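Local atomic coordinates of possible TctC subunit of the Tripartite Tricarboxylate Transport(TTT) Family (Rhodopseudomonas palustris, PDB entry 6HKE), a protein that probably serves as the periplasmic binding protein of a tripartite tricarboxylate transporter, capturing malate for high-affinity uptake into the cell. Residues T75-H84 with V235-P244; P98-L107 with L290-I298. The protein carries 2 engineered substitutions. All coordinates share one frame; numbering follows the deposited sequence.

Contact 1: T75-H84 with V235-P244; sequences TLIVGHLGTH and VGAWTGLFAP. With MLT (D-malate), chain D; LMR ((2S)-2-hydroxybutanedioic acid), chain E.
H80 and W238 meet where strand 75-80 ends beside strand 236-244. The histidine CB rests 3.1 Å from W238 O and also touches T239 OG1. CG lies between backbone N and carbonyl carbon (chi1 62°), turning the ring away from strand 236-244 into the malate site. ND1 accepts the N-H of G82 from well out of the ring plane; with T83 OG1 taking H80 N at 3.0 Å, this makes a capping box at the start of helix 82-90. CD2 comes near D-malate O3, and CE1 near O1 of D-malate and O1A of (2S)-malate, two ligands that overlap in one site. At the tip, NE2 donates to that O1A over 2.8 Å, and weakly to D-malate O1. T30 and V150 hold both. Back along strand 75-80 from H80, the strands form an antiparallel ladder of the periplasmic binding protein fold: I77 and F242 exchange two nearly straight bonds, G79 and G240 another pair, the one from G79 N more bent; beyond H80, L81 N reaches W238 O. One face of the W238 indole packs against the H80-L81 backbone, with L81 CA in CH-pi contact 4.0 Å from the centroid of its six-membered ring, while NE1 bonds to E297. A leucine in place of W238 would probably leave that glutamate without the N-H of this indole and the H80-L81 backbone without the flat face it packs on. The H84 ring stacks face to face on F242, centroids 4.1 Å apart and planes at 23°. Toward T30, V78 CG1 presses tightly on T239 CG2 at 3.5 Å.

Contact 2: P98-L107 with L290-I298; sequences PDKDFTPVAL and LAQLVQEEI
The L290-I298 helix passes almost perpendicular to strand 102-107, at 89°, with 8.7 Å between the axes at closest approach, and the loop before the strand reaches over to the same helix. L290 does most of the work at the strand. With CG anti to the backbone N (chi1 173°), its CD2 reaches 3.5 Å from A106 O and also meets CB of P104. One residue on, A291 CB touches P104 CG at 3.8 Å, so the proline ring bears on two consecutive helix residues. L107 and L293 cross at about a right angle, CD1 against CD1. In the loop, V294 CG1 lies 3.7 Å from D99 N and also against P98 CB, while I298 CD1 comes up to OD1 of D99. OD2 is near the Q295 amide, whose plane is turned 49° from the carboxylate, but its charged partner is K100: NZ stands 3.4 Å from OD2 in a salt bridge whose hydrogen bond is weak. The join to the helix is mainly apolar packing, with D99 and Q295 near each other but not hydrogen-bonded. V105 and A106 both face L241 in a classic beta bulge within strand 102-118. Helix 249-263 packs on V105 and A106, strand 236-244 offers W238 and F242 to L290 and V294, and helix 82-90 meets P98 and I298 through V88.

Overall arrangement
Coming from the N terminus, the chain runs through strand 75-80 and helix 82-90 and soon reaches P98-L107, where strand 102-118 begins. It must then travel through some 128 residues before strand 236-244 returns and contact 1 closes its loop; after helices 249-263 and 266-274, helix 287-305 closes contact 2. The segments alternate, so the two loops cross. Strand 236-244 lies between strands 75-80 and 102-118 in the sheet and links the contacts directly: A243 N probably bonds to T103 O, and L241 N to A106 O. Together they tie the strand carrying the malate-binding H80 to a late helix near the C terminus, with H84 and P98 also packed together.

Contact 1: T75-H84 with V235-P244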
ATOM      1  N   THR A  75      16.991 -12.318  -1.346  1.00 24.73           N
ATOM      2  CA  THR A  75      16.120 -11.745  -0.279  1.00 24.37           C
ATOM      3  C   THR A  75      15.668 -10.346  -0.692  1.00 22.89           C
ATOM      4  O   THR A  75      16.497  -9.437  -0.718  1.00 21.87           O
ATOM      5  CB  THR A  75      16.803 -11.734   1.092  1.00 24.04           C
ATOM      6  OG1 THR A  75      17.252 -13.055   1.383  1.00 26.15           O
ATOM      7  CG2 THR A  75      15.868 -11.311   2.198  1.00 24.47           C
ATOM      8  N   LEU A  76      14.385 -10.208  -1.008  1.00 22.50           N
ATOM      9  CA  LEU A  76      13.785  -8.960  -1.527  1.00 23.75           C
ATOM     10  C   LEU A  76      12.676  -8.509  -0.581  1.00 23.52           C
ATOM     11  O   LEU A  76      12.202  -9.326   0.214  1.00 23.32           O
ATOM     12  CB  LEU A  76      13.263  -9.240  -2.939  1.00 23.49           C
ATOM     13  CG  LEU A  76      14.309  -9.760  -3.925  1.00 23.05           C
ATOM     14  CD1 LEU A  76      13.670 -10.083  -5.273  1.00 21.76           C
ATOM     15  CD2 LEU A  76      15.428  -8.736  -4.098  1.00 23.86           C
ATOM     16  N   ILE A  77      12.318  -7.229  -0.645  1.00 24.00           N
ATOM     17  CA  ILE A  77      11.218  -6.643   0.168  1.00 22.87           C
ATOM     18  C   ILE A  77      10.239  -5.980  -0.797  1.00 23.09           C
ATOM     19  O   ILE A  77      10.676  -5.280  -1.728  1.00 22.21           O
ATOM     20  CB  ILE A  77      11.757  -5.674   1.256  1.00 24.59           C
ATOM     21  CG1 ILE A  77      10.640  -5.054   2.103  1.00 24.83           C
ATOM     22  CG2 ILE A  77      12.651  -4.575   0.693  1.00 23.87           C
ATOM     23  CD1 ILE A  77      10.044  -5.984   3.094  1.00 25.34           C
ATOM     24  N   VAL A  78       8.952  -6.245  -0.596  1.00 23.93           N
ATOM     25  CA  VAL A  78       7.859  -5.403  -1.141  1.00 22.34           C
ATOM     26  C   VAL A  78       7.699  -4.209  -0.211  1.00 21.34           C
ATOM     27  O   VAL A  78       7.443  -4.411   0.994  1.00 21.25           O
ATOM     28  CB  VAL A  78       6.550  -6.177  -1.287  1.00 22.98           C
ATOM     29  CG1 VAL A  78       5.474  -5.287  -1.880  1.00 25.47           C
ATOM     30  CG2 VAL A  78       6.741  -7.422  -2.133  1.00 24.18           C
ATOM     31  N   GLY A  79       7.881  -3.014  -0.756  1.00 20.06           N
ATOM     32  CA  GLY A  79       7.615  -1.757  -0.054  1.00 20.34           C
ATOM     33  C   GLY A  79       6.513  -0.990  -0.753  1.00 21.60           C
ATOM     34  O   GLY A  79       6.161  -1.324  -1.895  1.00 24.54           O
ATOM     35  N   HIS A  80       5.984   0.027  -0.104  1.00 20.31           N
ATOM     36  CA  HIS A  80       4.918   0.855  -0.703  1.00 21.16           C
ATOM     37  C   HIS A  80       5.023   2.276  -0.153  1.00 21.27           C
ATOM     38  O   HIS A  80       5.993   2.560   0.588  1.00 20.77           O
ATOM     39  CB  HIS A  80       3.570   0.160  -0.516  1.00 19.89           C
ATOM     40  CG  HIS A  80       3.136  -0.039   0.893  1.00 18.58           C
ATOM     41  ND1 HIS A  80       3.575   0.754   1.919  1.00 18.29           N
ATOM     42  CD2 HIS A  80       2.215  -0.878   1.410  1.00 18.83           C
ATOM     43  CE1 HIS A  80       2.968   0.396   3.039  1.00 20.72           C
ATOM     44  NE2 HIS A  80       2.119  -0.622   2.750  1.00 20.28           N
ATOM     45  N   LEU A  81       4.049   3.101  -0.513  1.00 22.50           N
ATOM     46  CA  LEU A  81       3.983   4.533  -0.150  1.00 24.94           C
ATOM     47  C   LEU A  81       4.230   4.715   1.352  1.00 24.03           C
ATOM     48  O   LEU A  81       4.773   5.767   1.702  1.00 25.28           O
ATOM     49  CB  LEU A  81       2.620   5.081  -0.586  1.00 26.41           C
ATOM     50  CG  LEU A  81       2.218   6.433   0.003  1.00 26.13           C
ATOM     51  CD1 LEU A  81       1.314   7.184  -0.962  1.00 27.92           C
ATOM     52  CD2 LEU A  81       1.503   6.238   1.334  1.00 26.39           C
ATOM     53  N   GLY A  82       3.835   3.754   2.200  1.00 23.61           N
ATOM     54  CA  GLY A  82       4.066   3.808   3.658  1.00 22.32           C
ATOM     55  C   GLY A  82       5.496   3.434   4.034  1.00 22.43           C
ATOM     56  O   GLY A  82       6.230   4.277   4.558  1.00 22.31           O
ATOM     57  N   THR A  83       5.908   2.196   3.783  1.00 23.27           N
ATOM     58  CA  THR A  83       7.150   1.634   4.364  1.00 22.59           C
ATOM     59  C   THR A  83       8.352   2.367   3.781  1.00 23.18           C
ATOM     60  O   THR A  83       9.371   2.455   4.485  1.00 22.83           O
ATOM     61  CB  THR A  83       7.239   0.137   4.092  1.00 23.69           C
ATOM     62  OG1 THR A  83       7.244  -0.021   2.673  1.00 23.47           O
ATOM     63  CG2 THR A  83       6.088  -0.610   4.718  1.00 23.75           C
ATOM     64  N   HIS A  84       8.225   2.865   2.541  1.00 22.34           N
ATOM     65  CA  HIS A  84       9.344   3.434   1.758  1.00 22.09           C
ATOM     66  C   HIS A  84       9.032   4.866   1.337  1.00 23.12           C
ATOM     67  O   HIS A  84       9.590   5.300   0.310  1.00 22.36           O
ATOM     68  CB  HIS A  84       9.653   2.533   0.565  1.00 22.36           C
ATOM     69  CG  HIS A  84      10.386   1.306   0.969  1.00 22.56           C
ATOM     70  ND1 HIS A  84       9.780   0.295   1.666  1.00 22.66           N
ATOM     71  CD2 HIS A  84      11.683   0.959   0.815  1.00 23.52           C
ATOM     72  CE1 HIS A  84      10.679  -0.641   1.920  1.00 24.59           C
ATOM     73  NE2 HIS A  84      11.866  -0.257   1.402  1.00 22.43           N
ATOM     74  N   VAL A 235      -4.174  10.270  -2.388  1.00 27.73           N
ATOM     75  CA  VAL A 235      -3.140   9.275  -2.028  1.00 27.48           C
ATOM     76  C   VAL A 235      -3.092   8.267  -3.177  1.00 27.02           C
ATOM     77  O   VAL A 235      -4.099   7.550  -3.412  1.00 29.47           O
ATOM     78  CB  VAL A 235      -3.435   8.640  -0.654  1.00 27.33           C
ATOM     79  CG1 VAL A 235      -2.376   7.629  -0.271  1.00 27.14           C
ATOM     80  CG2 VAL A 235      -3.573   9.689   0.440  1.00 27.03           C
ATOM     81  N   GLY A 236      -2.000   8.295  -3.935  1.00 27.01           N
ATOM     82  CA  GLY A 236      -1.670   7.273  -4.941  1.00 25.63           C
ATOM     83  C   GLY A 236      -0.722   6.291  -4.304  1.00 25.52           C
ATOM     84  O   GLY A 236       0.437   6.697  -4.027  1.00 26.71           O
ATOM     85  N   ALA A 237      -1.219   5.097  -3.973  1.00 22.89           N
ATOM     86  CA  ALA A 237      -0.451   4.064  -3.258  1.00 22.38           C
ATOM     87  C   ALA A 237       0.313   3.237  -4.281  1.00 21.77           C
ATOM     88  O   ALA A 237      -0.275   2.353  -4.900  1.00 25.41           O
ATOM     89  CB  ALA A 237      -1.369   3.207  -2.423  1.00 24.62           C
ATOM     90  N   TRP A 238       1.595   3.509  -4.438  1.00 22.14           N
ATOM     91  CA  TRP A 238       2.502   2.676  -5.261  1.00 21.54           C
ATOM     92  C   TRP A 238       3.003   1.543  -4.374  1.00 23.23           C
ATOM     93  O   TRP A 238       3.139   1.732  -3.134  1.00 22.99           O
ATOM     94  CB  TRP A 238       3.642   3.502  -5.859  1.00 21.26           C
ATOM     95  CG  TRP A 238       4.349   4.382  -4.878  1.00 21.79           C
ATOM     96  CD1 TRP A 238       4.084   5.692  -4.604  1.00 21.44           C
ATOM     97  CD2 TRP A 238       5.473   4.015  -4.061  1.00 20.98           C
ATOM     98  NE1 TRP A 238       4.959   6.161  -3.658  1.00 21.98           N
ATOM     99  CE2 TRP A 238       5.824   5.154  -3.310  1.00 21.55           C
ATOM    100  CE3 TRP A 238       6.204   2.836  -3.885  1.00 21.87           C
ATOM    101  CZ2 TRP A 238       6.856   5.137  -2.374  1.00 20.83           C
ATOM    102  CZ3 TRP A 238       7.253   2.831  -2.997  1.00 21.95           C
ATOM    103  CH2 TRP A 238       7.570   3.969  -2.247  1.00 22.59           C
ATOM    104  N   THR A 239       3.211   0.388  -4.983  1.00 24.00           N
ATOM    105  CA  THR A 239       3.863  -0.770  -4.339  1.00 23.98           C
ATOM    106  C   THR A 239       5.101  -1.099  -5.171  1.00 22.34           C
ATOM    107  O   THR A 239       4.998  -1.063  -6.401  1.00 20.81           O
ATOM    108  CB  THR A 239       2.833  -1.887  -4.166  1.00 25.60           C
ATOM    109  OG1 THR A 239       1.965  -1.423  -3.126  1.00 25.92           O
ATOM    110  CG2 THR A 239       3.444  -3.232  -3.833  1.00 24.63           C
ATOM    111  N   GLY A 240       6.212  -1.416  -4.507  1.00 21.79           N
ATOM    112  CA  GLY A 240       7.504  -1.641  -5.164  1.00 20.89           C
ATOM    113  C   GLY A 240       8.215  -2.881  -4.664  1.00 20.63           C
ATOM    114  O   GLY A 240       8.012  -3.281  -3.479  1.00 17.87           O
ATOM    115  N   LEU A 241       9.062  -3.433  -5.538  1.00 20.61           N
ATOM    116  CA  LEU A 241      10.041  -4.503  -5.220  1.00 21.47           C
ATOM    117  C   LEU A 241      11.414  -3.843  -5.059  1.00 21.42           C
ATOM    118  O   LEU A 241      11.826  -3.129  -5.979  1.00 20.42           O
ATOM    119  CB  LEU A 241      10.017  -5.543  -6.343  1.00 21.14           C
ATOM    120  CG  LEU A 241      10.845  -6.797  -6.092  1.00 22.78           C
ATOM    121  CD1 LEU A 241      10.354  -7.559  -4.862  1.00 23.08           C
ATOM    122  CD2 LEU A 241      10.816  -7.684  -7.325  1.00 22.92           C
ATOM    123  N   PHE A 242      12.048  -4.033  -3.900  1.00 21.72           N
ATOM    124  CA  PHE A 242      13.405  -3.538  -3.548  1.00 20.87           C
ATOM    125  C   PHE A 242      14.305  -4.698  -3.099  1.00 20.96           C
ATOM    126  O   PHE A 242      13.788  -5.724  -2.625  1.00 18.96           O
ATOM    127  CB  PHE A 242      13.336  -2.552  -2.382  1.00 21.02           C
ATOM    128  CG  PHE A 242      12.381  -1.398  -2.555  1.00 20.62           C
ATOM    129  CD1 PHE A 242      11.010  -1.595  -2.490  1.00 21.35           C
ATOM    130  CD2 PHE A 242      12.855  -0.113  -2.741  1.00 20.86           C
ATOM    131  CE1 PHE A 242      10.135  -0.526  -2.622  1.00 21.60           C
ATOM    132  CE2 PHE A 242      11.977   0.952  -2.852  1.00 21.24           C
ATOM    133  CZ  PHE A 242      10.622   0.744  -2.798  1.00 20.76           C
ATOM    134  N   ALA A 243      15.619  -4.492  -3.231  1.00 21.58           N
ATOM    135  CA  ALA A 243      16.697  -5.418  -2.833  1.00 22.20           C
ATOM    136  C   ALA A 243      17.551  -4.715  -1.790  1.00 24.02           C
ATOM    137  O   ALA A 243      17.470  -3.490  -1.648  1.00 25.38           O
ATOM    138  CB  ALA A 243      17.519  -5.828  -4.031  1.00 21.29           C
ATOM    139  N   PRO A 244      18.375  -5.461  -1.020  1.00 26.24           N
ATOM    140  CA  PRO A 244      19.304  -4.837  -0.082  1.00 25.68           C
ATOM    141  C   PRO A 244      20.220  -3.918  -0.887  1.00 26.89           C
ATOM    142  O   PRO A 244      20.416  -4.184  -2.066  1.00 29.27           O
ATOM    143  CB  PRO A 244      20.012  -6.026   0.585  1.00 24.47           C
ATOM    144  CG  PRO A 244      19.026  -7.163   0.427  1.00 23.78           C
ATOM    145  CD  PRO A 244      18.416  -6.932  -0.940  1.00 25.43           C
TER
HETATM  146  C1  MLT D 401      -0.863  -0.869   4.458  0.50 25.58           C
HETATM  147  O1  MLT D 401       0.095  -0.108   4.197  0.50 27.17           O
HETATM  148  O2  MLT D 401      -1.903  -0.420   4.991  0.50 27.40           O
HETATM  149  C2  MLT D 401      -0.717  -2.343   4.156  0.50 24.87           C
HETATM  150  O3  MLT D 401      -0.267  -2.690   2.830  0.50 24.46           O
HETATM  151  C3  MLT D 401      -2.026  -3.067   4.259  0.50 25.36           C
HETATM  152  C4  MLT D 401      -1.654  -4.500   3.978  0.50 25.30           C
HETATM  153  O4  MLT D 401      -1.014  -4.787   2.930  0.50 23.34           O
HETATM  154  O5  MLT D 401      -1.985  -5.327   4.852  0.50 25.36           O
HETATM  155  C1  LMR E 402      -1.161  -0.750   4.498  0.50 21.59           C
HETATM  156  O1A LMR E 402       0.059  -0.536   4.579  0.50 22.44           O
HETATM  157  O1B LMR E 402      -2.053   0.063   4.859  0.50 21.49           O
HETATM  158  C2  LMR E 402      -1.603  -2.094   3.897  0.50 21.68           C
HETATM  159  O2  LMR E 402      -0.991  -2.412   2.652  0.50 21.27           O
HETATM  160  C3  LMR E 402      -1.341  -3.275   4.835  0.50 22.34           C
HETATM  161  C4  LMR E 402      -1.545  -4.541   4.020  0.50 22.43           C
HETATM  162  O4A LMR E 402      -2.493  -5.284   4.333  0.50 23.07           O
HETATM  163  O4B LMR E 402      -0.782  -4.758   3.047  0.50 20.64           O

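Contact 2: P98-L107 with L290-I298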
ATOM      1  N   PRO A  98      14.505   4.777   3.141  1.00 25.65           N
ATOM      2  CA  PRO A  98      13.939   4.035   2.018  1.00 26.60           C
ATOM      3  C   PRO A  98      14.650   4.317   0.689  1.00 27.62           C
ATOM      4  O   PRO A  98      14.593   3.450  -0.153  1.00 29.84           O
ATOM      5  CB  PRO A  98      12.482   4.491   1.954  1.00 25.32           C
ATOM      6  CG  PRO A  98      12.214   5.076   3.319  1.00 25.59           C
ATOM      7  CD  PRO A  98      13.533   5.666   3.787  1.00 25.72           C
ATOM      8  N   ASP A  99      15.290   5.484   0.534  1.00 28.33           N
ATOM      9  CA  ASP A  99      16.068   5.827  -0.693  1.00 29.50           C
ATOM     10  C   ASP A  99      17.422   5.116  -0.677  1.00 29.44           C
ATOM     11  O   ASP A  99      17.792   4.589  -1.721  1.00 33.42           O
ATOM     12  CB  ASP A  99      16.241   7.332  -0.944  1.00 29.90           C
ATOM     13  CG  ASP A  99      16.524   8.217   0.261  1.00 31.26           C
ATOM     14  OD1 ASP A  99      16.418   7.730   1.405  1.00 29.40           O
ATOM     15  OD2 ASP A  99      16.804   9.412   0.032  1.00 33.75           O
ATOM     16  N   LYS A 100      18.119   5.070   0.455  1.00 28.95           N
ATOM     17  CA  LYS A 100      19.571   4.778   0.479  1.00 28.25           C
ATOM     18  C   LYS A 100      19.889   3.399   1.060  1.00 26.60           C
ATOM     19  O   LYS A 100      21.018   2.930   0.848  1.00 25.98           O
ATOM     20  CB  LYS A 100      20.278   5.883   1.257  1.00 32.68           C
ATOM     21  CG  LYS A 100      20.329   7.217   0.523  1.00 35.12           C
ATOM     22  CD  LYS A 100      20.895   8.338   1.372  1.00 38.16           C
ATOM     23  CE  LYS A 100      21.303   9.541   0.553  1.00 40.36           C
ATOM     24  NZ  LYS A 100      20.119  10.316   0.116  1.00 43.33           N
ATOM     25  N   ASP A 101      18.958   2.736   1.744  1.00 27.20           N
ATOM     26  CA  ASP A 101      19.241   1.408   2.357  1.00 25.76           C
ATOM     27  C   ASP A 101      18.668   0.290   1.471  1.00 24.80           C
ATOM     28  O   ASP A 101      18.660  -0.869   1.924  1.00 24.23           O
ATOM     29  CB  ASP A 101      18.778   1.405   3.814  1.00 25.68           C
ATOM     30  CG  ASP A 101      19.702   2.217   4.700  1.00 26.14           C
ATOM     31  OD1 ASP A 101      20.929   2.100   4.510  1.00 30.47           O
ATOM     32  OD2 ASP A 101      19.202   2.965   5.557  1.00 25.94           O
ATOM     33  N   PHE A 102      18.258   0.622   0.240  1.00 23.85           N
ATOM     34  CA  PHE A 102      17.611  -0.306  -0.721  1.00 23.17           C
ATOM     35  C   PHE A 102      18.046   0.013  -2.144  1.00 25.03           C
ATOM     36  O   PHE A 102      18.273   1.196  -2.494  1.00 25.02           O
ATOM     37  CB  PHE A 102      16.084  -0.256  -0.631  1.00 21.84           C
ATOM     38  CG  PHE A 102      15.594  -0.636   0.737  1.00 21.32           C
ATOM     39  CD1 PHE A 102      15.502  -1.963   1.112  1.00 20.61           C
ATOM     40  CD2 PHE A 102      15.348   0.337   1.688  1.00 20.99           C
ATOM     41  CE1 PHE A 102      15.110  -2.312   2.398  1.00 20.95           C
ATOM     42  CE2 PHE A 102      14.950  -0.014   2.968  1.00 21.39           C
ATOM     43  CZ  PHE A 102      14.813  -1.338   3.317  1.00 20.39           C
ATOM     44  N   THR A 103      18.165  -1.053  -2.927  1.00 26.12           N
ATOM     45  CA  THR A 103      18.259  -0.993  -4.395  1.00 27.47           C
ATOM     46  C   THR A 103      16.857  -1.254  -4.923  1.00 27.67           C
ATOM     47  O   THR A 103      16.363  -2.384  -4.835  1.00 30.14           O
ATOM     48  CB  THR A 103      19.341  -1.938  -4.922  1.00 27.15           C
ATOM     49  OG1 THR A 103      20.543  -1.471  -4.314  1.00 28.29           O
ATOM     50  CG2 THR A 103      19.456  -1.916  -6.429  1.00 25.24           C
ATOM     51  N   PRO A 104      16.188  -0.200  -5.440  1.00 24.09           N
ATOM     52  CA  PRO A 104      14.896  -0.344  -6.098  1.00 25.00           C
ATOM     53  C   PRO A 104      15.034  -1.333  -7.259  1.00 23.90           C
ATOM     54  O   PRO A 104      15.979  -1.235  -7.986  1.00 27.51           O
ATOM     55  CB  PRO A 104      14.583   1.066  -6.622  1.00 25.00           C
ATOM     56  CG  PRO A 104      15.939   1.723  -6.681  1.00 25.27           C
ATOM     57  CD  PRO A 104      16.676   1.178  -5.488  1.00 24.17           C
ATOM     58  N   VAL A 105      14.089  -2.250  -7.408  1.00 23.40           N
ATOM     59  CA  VAL A 105      14.079  -3.235  -8.521  1.00 23.70           C
ATOM     60  C   VAL A 105      13.031  -2.791  -9.539  1.00 23.11           C
ATOM     61  O   VAL A 105      13.408  -2.604 -10.723  1.00 22.42           O
ATOM     62  CB  VAL A 105      13.837  -4.658  -7.987  1.00 23.84           C
ATOM     63  CG1 VAL A 105      13.625  -5.681  -9.088  1.00 24.82           C
ATOM     64  CG2 VAL A 105      14.981  -5.072  -7.097  1.00 25.18           C
ATOM     65  N   ALA A 106      11.777  -2.620  -9.093  1.00 22.51           N
ATOM     66  CA  ALA A 106      10.600  -2.500  -9.978  1.00 20.50           C
ATOM     67  C   ALA A 106       9.375  -1.938  -9.244  1.00 20.47           C
ATOM     68  O   ALA A 106       9.023  -2.472  -8.172  1.00 18.89           O
ATOM     69  CB  ALA A 106      10.295  -3.859 -10.549  1.00 19.97           C
ATOM     70  N   LEU A 107       8.720  -0.932  -9.838  1.00 19.13           N
ATOM     71  CA  LEU A 107       7.297  -0.613  -9.549  1.00 20.38           C
ATOM     72  C   LEU A 107       6.448  -1.832  -9.925  1.00 21.77           C
ATOM     73  O   LEU A 107       6.610  -2.331 -11.043  1.00 21.16           O
ATOM     74  CB  LEU A 107       6.852   0.600 -10.357  1.00 20.47           C
ATOM     75  CG  LEU A 107       5.416   1.049 -10.118  1.00 21.01           C
ATOM     76  CD1 LEU A 107       5.181   1.439  -8.662  1.00 19.71           C
ATOM     77  CD2 LEU A 107       5.095   2.207 -11.040  1.00 21.81           C
ATOM     78  N   LEU A 290      10.960   3.875  -9.774  1.00 21.06           N
ATOM     79  CA  LEU A 290      10.607   3.549  -8.371  1.00 21.74           C
ATOM     80  C   LEU A 290      11.466   4.365  -7.399  1.00 22.11           C
ATOM     81  O   LEU A 290      10.929   4.801  -6.350  1.00 25.10           O
ATOM     82  CB  LEU A 290      10.773   2.046  -8.147  1.00 19.78           C
ATOM     83  CG  LEU A 290      10.611   1.597  -6.700  1.00 18.43           C
ATOM     84  CD1 LEU A 290       9.259   2.001  -6.161  1.00 18.13           C
ATOM     85  CD2 LEU A 290      10.832   0.101  -6.584  1.00 17.70           C
ATOM     86  N   ALA A 291      12.747   4.550  -7.701  1.00 23.78           N
ATOM     87  CA  ALA A 291      13.671   5.411  -6.908  1.00 23.62           C
ATOM     88  C   ALA A 291      13.126   6.850  -6.881  1.00 24.21           C
ATOM     89  O   ALA A 291      13.198   7.499  -5.794  1.00 22.80           O
ATOM     90  CB  ALA A 291      15.061   5.365  -7.487  1.00 22.57           C
ATOM     91  N   GLN A 292      12.578   7.313  -8.014  1.00 22.33           N
ATOM     92  CA  GLN A 292      12.014   8.684  -8.172  1.00 24.87           C
ATOM     93  C   GLN A 292      10.704   8.801  -7.370  1.00 25.12           C
ATOM     94  O   GLN A 292      10.503   9.861  -6.759  1.00 23.99           O
ATOM     95  CB  GLN A 292      11.803   9.027  -9.646  1.00 25.38           C
ATOM     96  CG  GLN A 292      11.372  10.472  -9.867  1.00 26.80           C
ATOM     97  CD  GLN A 292      12.387  11.466  -9.361  1.00 27.96           C
ATOM     98  OE1 GLN A 292      13.593  11.250  -9.429  1.00 26.31           O
ATOM     99  NE2 GLN A 292      11.894  12.595  -8.881  1.00 30.58           N
ATOM    100  N   LEU A 293       9.881   7.742  -7.333  1.00 24.52           N
ATOM    101  CA  LEU A 293       8.633   7.676  -6.528  1.00 25.09           C
ATOM    102  C   LEU A 293       8.998   7.709  -5.047  1.00 23.83           C
ATOM    103  O   LEU A 293       8.302   8.405  -4.308  1.00 22.91           O
ATOM    104  CB  LEU A 293       7.839   6.398  -6.833  1.00 25.89           C
ATOM    105  CG  LEU A 293       6.909   6.442  -8.041  1.00 27.14           C
ATOM    106  CD1 LEU A 293       6.239   5.090  -8.246  1.00 28.79           C
ATOM    107  CD2 LEU A 293       5.855   7.534  -7.908  1.00 27.43           C
ATOM    108  N   VAL A 294      10.033   6.979  -4.631  1.00 23.65           N
ATOM    109  CA  VAL A 294      10.488   6.992  -3.208  1.00 24.08           C
ATOM    110  C   VAL A 294      10.881   8.434  -2.840  1.00 25.19           C
ATOM    111  O   VAL A 294      10.417   8.936  -1.789  1.00 25.35           O
ATOM    112  CB  VAL A 294      11.616   5.977  -2.928  1.00 23.86           C
ATOM    113  CG1 VAL A 294      12.288   6.213  -1.577  1.00 23.45           C
ATOM    114  CG2 VAL A 294      11.123   4.541  -2.981  1.00 25.63           C
ATOM    115  N   GLN A 295      11.673   9.106  -3.677  1.00 27.93           N
ATOM    116  CA  GLN A 295      12.173  10.482  -3.391  1.00 28.70           C
ATOM    117  C   GLN A 295      10.972  11.426  -3.229  1.00 26.57           C
ATOM    118  O   GLN A 295      10.907  12.135  -2.204  1.00 22.90           O
ATOM    119  CB  GLN A 295      13.133  10.959  -4.480  1.00 31.66           C
ATOM    120  CG  GLN A 295      14.147  11.968  -3.979  1.00 36.45           C
ATOM    121  CD  GLN A 295      15.175  11.364  -3.049  1.00 42.24           C
ATOM    122  OE1 GLN A 295      15.547  10.186  -3.146  1.00 44.09           O
ATOM    123  NE2 GLN A 295      15.669  12.193  -2.142  1.00 44.53           N
ATOM    124  N   GLU A 296      10.033  11.389  -4.178  1.00 26.73           N
ATOM    125  CA  GLU A 296       8.822  12.256  -4.197  1.00 28.13           C
ATOM    126  C   GLU A 296       7.923  11.933  -3.001  1.00 27.55           C
ATOM    127  O   GLU A 296       7.445  12.875  -2.364  1.00 25.46           O
ATOM    128  CB  GLU A 296       8.061  12.086  -5.509  1.00 30.01           C
ATOM    129  CG  GLU A 296       8.737  12.787  -6.668  1.00 32.81           C
ATOM    130  CD  GLU A 296       8.236  12.378  -8.042  1.00 37.04           C
ATOM    131  OE1 GLU A 296       7.566  11.326  -8.145  1.00 40.82           O
ATOM    132  OE2 GLU A 296       8.528  13.111  -9.018  1.00 39.07           O
ATOM    133  N   GLU A 297       7.710  10.649  -2.699  1.00 28.42           N
ATOM    134  CA  GLU A 297       6.871  10.234  -1.545  1.00 28.54           C
ATOM    135  C   GLU A 297       7.510  10.738  -0.248  1.00 27.26           C
ATOM    136  O   GLU A 297       6.780  11.303   0.568  1.00 25.19           O
ATOM    137  CB  GLU A 297       6.645   8.721  -1.483  1.00 27.71           C
ATOM    138  CG  GLU A 297       5.254   8.359  -0.982  1.00 27.23           C
ATOM    139  CD  GLU A 297       4.106   9.045  -1.719  1.00 28.45           C
ATOM    140  OE1 GLU A 297       3.386   9.835  -1.075  1.00 29.58           O
ATOM    141  OE2 GLU A 297       3.920   8.794  -2.931  1.00 25.40           O
ATOM    142  N   ILE A 298       8.817  10.574  -0.070  1.00 27.56           N
ATOM    143  CA  ILE A 298       9.509  11.032   1.175  1.00 29.86           C
ATOM    144  C   ILE A 298       9.211  12.525   1.383  1.00 30.63           C
ATOM    145  O   ILE A 298       8.815  12.872   2.512  1.00 33.73           O
ATOM    146  CB  ILE A 298      11.023  10.726   1.148  1.00 29.24           C
ATOM    147  CG1 ILE A 298      11.290   9.225   1.286  1.00 28.57           C
ATOM    148  CG2 ILE A 298      11.767  11.528   2.214  1.00 29.77           C
ATOM    149  CD1 ILE A 298      12.752   8.817   1.198  1.00 27.85           C
TER